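Long-range contact in MetRS related protein (Pyrococcus horikoshii, PDB 2CWP), which probably binds tRNA through an OB-fold domain of the kind attached to methionyl-tRNA synthetases: residues T47-I52 and S78-Q83. Residues are numbered along the deposited sequence; the frame is centred on the assembly and turned at random.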
loop_
_atom_site.group_PDB
_atom_site.type_symbol
_atom_site.label_atom_id
_atom_site.label_comp_id
_atom_site.label_asym_id
_atom_site.label_seq_id
_atom_site.Cartn_x
_atom_site.Cartn_y
_atom_site.Cartn_z
ATOM N N THR A 47 -5.620 1.415 -8.008
ATOM C CA THR A 47 -4.266 1.390 -8.520
ATOM C C THR A 47 -3.422 2.112 -7.504
ATOM O O THR A 47 -3.683 3.273 -7.177
ATOM C CB THR A 47 -4.169 2.102 -9.880
ATOM O OG1 THR A 47 -4.972 1.391 -10.831
ATOM C CG2 THR A 47 -2.721 2.148 -10.374
ATOM N N ILE A 48 -2.413 1.416 -6.995
ATOM C CA ILE A 48 -1.547 1.992 -5.987
ATOM C C ILE A 48 -0.076 1.832 -6.318
ATOM O O ILE A 48 0.394 0.732 -6.611
ATOM C CB ILE A 48 -1.836 1.355 -4.605
ATOM C CG1 ILE A 48 -3.227 1.798 -4.133
ATOM C CG2 ILE A 48 -0.741 1.734 -3.602
ATOM C CD1 ILE A 48 -3.700 1.148 -2.852
ATOM N N VAL A 49 0.646 2.944 -6.258
ATOM C CA VAL A 49 2.071 2.947 -6.529
ATOM C C VAL A 49 2.880 2.931 -5.222
ATOM O O VAL A 49 2.540 3.621 -4.260
ATOM C CB VAL A 49 2.456 4.197 -7.361
ATOM C CG1 VAL A 49 3.954 4.208 -7.636
ATOM C CG2 VAL A 49 1.666 4.211 -8.670
ATOM N N THR A 50 3.935 2.122 -5.196
ATOM C CA THR A 50 4.836 2.027 -4.044
ATOM C C THR A 50 6.255 2.073 -4.622
ATOM O O THR A 50 6.498 1.541 -5.701
ATOM C CB THR A 50 4.624 0.701 -3.255
ATOM O OG1 THR A 50 5.507 0.664 -2.129
ATOM C CG2 THR A 50 4.900 -0.501 -4.146
ATOM N N GLY A 51 7.192 2.708 -3.923
ATOM C CA GLY A 51 8.545 2.806 -4.451
ATOM C C GLY A 51 9.579 2.001 -3.686
ATOM O O GLY A 51 10.571 2.545 -3.219
ATOM N N ILE A 52 9.372 0.695 -3.594
ATOM C CA ILE A 52 10.280 -0.164 -2.847
ATOM C C ILE A 52 11.024 -1.172 -3.715
ATOM O O ILE A 52 11.788 -1.981 -3.186
ATOM C CB ILE A 52 9.485 -0.940 -1.758
ATOM C CG1 ILE A 52 8.414 -1.812 -2.429
ATOM C CG2 ILE A 52 8.826 0.046 -0.794
ATOM C CD1 ILE A 52 7.362 -2.403 -1.481
ATOM N N SER A 78 5.194 9.374 -12.153
ATOM C CA SER A 78 5.658 8.984 -13.476
ATOM C C SER A 78 4.433 8.726 -14.353
ATOM O O SER A 78 4.347 7.714 -15.052
ATOM C CB SER A 78 6.522 7.720 -13.385
ATOM O OG SER A 78 7.621 7.916 -12.510
ATOM N N GLY A 79 3.477 9.647 -14.279
ATOM C CA GLY A 79 2.266 9.542 -15.069
ATOM C C GLY A 79 1.276 8.489 -14.612
ATOM O O GLY A 79 0.304 8.217 -15.321
ATOM N N VAL A 80 1.509 7.891 -13.446
ATOM C CA VAL A 80 0.598 6.867 -12.936
ATOM C C VAL A 80 -0.219 7.385 -11.756
ATOM O O VAL A 80 0.324 7.879 -10.769
ATOM C CB VAL A 80 1.351 5.599 -12.493
ATOM C CG1 VAL A 80 0.354 4.518 -12.127
ATOM C CG2 VAL A 80 2.267 5.124 -13.596
ATOM N N GLU A 81 -1.534 7.261 -11.877
ATOM C CA GLU A 81 -2.453 7.715 -10.844
ATOM C C GLU A 81 -2.486 6.718 -9.691
ATOM O O GLU A 81 -2.930 5.587 -9.855
ATOM C CB GLU A 81 -3.857 7.876 -11.449
ATOM C CG GLU A 81 -4.959 8.327 -10.490
ATOM C CD GLU A 81 -4.879 9.805 -10.133
ATOM O OE1 GLU A 81 -3.879 10.206 -9.502
ATOM O OE2 GLU A 81 -5.814 10.566 -10.484
ATOM N N SER A 82 -1.999 7.143 -8.529
ATOM C CA SER A 82 -1.996 6.301 -7.341
ATOM C C SER A 82 -3.203 6.677 -6.474
ATOM O O SER A 82 -3.333 7.819 -6.043
ATOM C CB SER A 82 -0.701 6.507 -6.555
ATOM O OG SER A 82 -0.739 5.794 -5.333
ATOM N N GLN A 83 -4.079 5.714 -6.215
ATOM C CA GLN A 83 -5.281 5.966 -5.416
ATOM C C GLN A 83 -5.185 5.411 -3.986
ATOM O O GLN A 83 -6.190 4.982 -3.414
ATOM C CB GLN A 83 -6.496 5.332 -6.102
ATOM C CG GLN A 83 -6.638 5.629 -7.586
ATOM C CD GLN A 83 -7.715 4.779 -8.230
ATOM O OE1 GLN A 83 -7.579 3.561 -8.342
ATOM N NE2 GLN A 83 -8.801 5.416 -8.648
HETATM O O HOH W 1 0.924 5.960 -3.327
#
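The flat side-chain amide of Gln83 turns its oxygen edge to the backbone of Thr47: OE1 accepts from Thr47 N at 2.9 Å, within the carbonyl plane and on a lone pair. Gln83 N gives a nearly straight bond to Thr47 O (2.7 Å), so one glutamine holds both the backbone N-H and the C=O of Thr47. Its CG lies beside its own N (chi1 -48°), and from there the extended remainder, with a glutamine's reach, carries OE1 to Thr47. With an alanine here the amide is gone, and Thr47 N would probably lose its acceptor on this side. In the OB fold of this putative tRNA-binding domain, strand 45-50 pairs with strand 35-40, Ile48 bonding to Leu37, while strand 80-82, paired in a hairpin with 75-77, runs nearly perpendicular to 47-50 (98°). Strands so crossed do not sustain regular sheet pairing, and Val49 N turns to a side-chain acceptor. Ser82 is small enough for close approach; chi1 of 174° swings OG away from its own N and over to Val49 N, which gives it a weak bond (3.3 Å). OG also donates to a water that in turn donates to Val49 O. The branched Val49 and Val80 meet through CG2 and CG1 (3.7 Å), and Thr47 CG2 rests against Glu81 O.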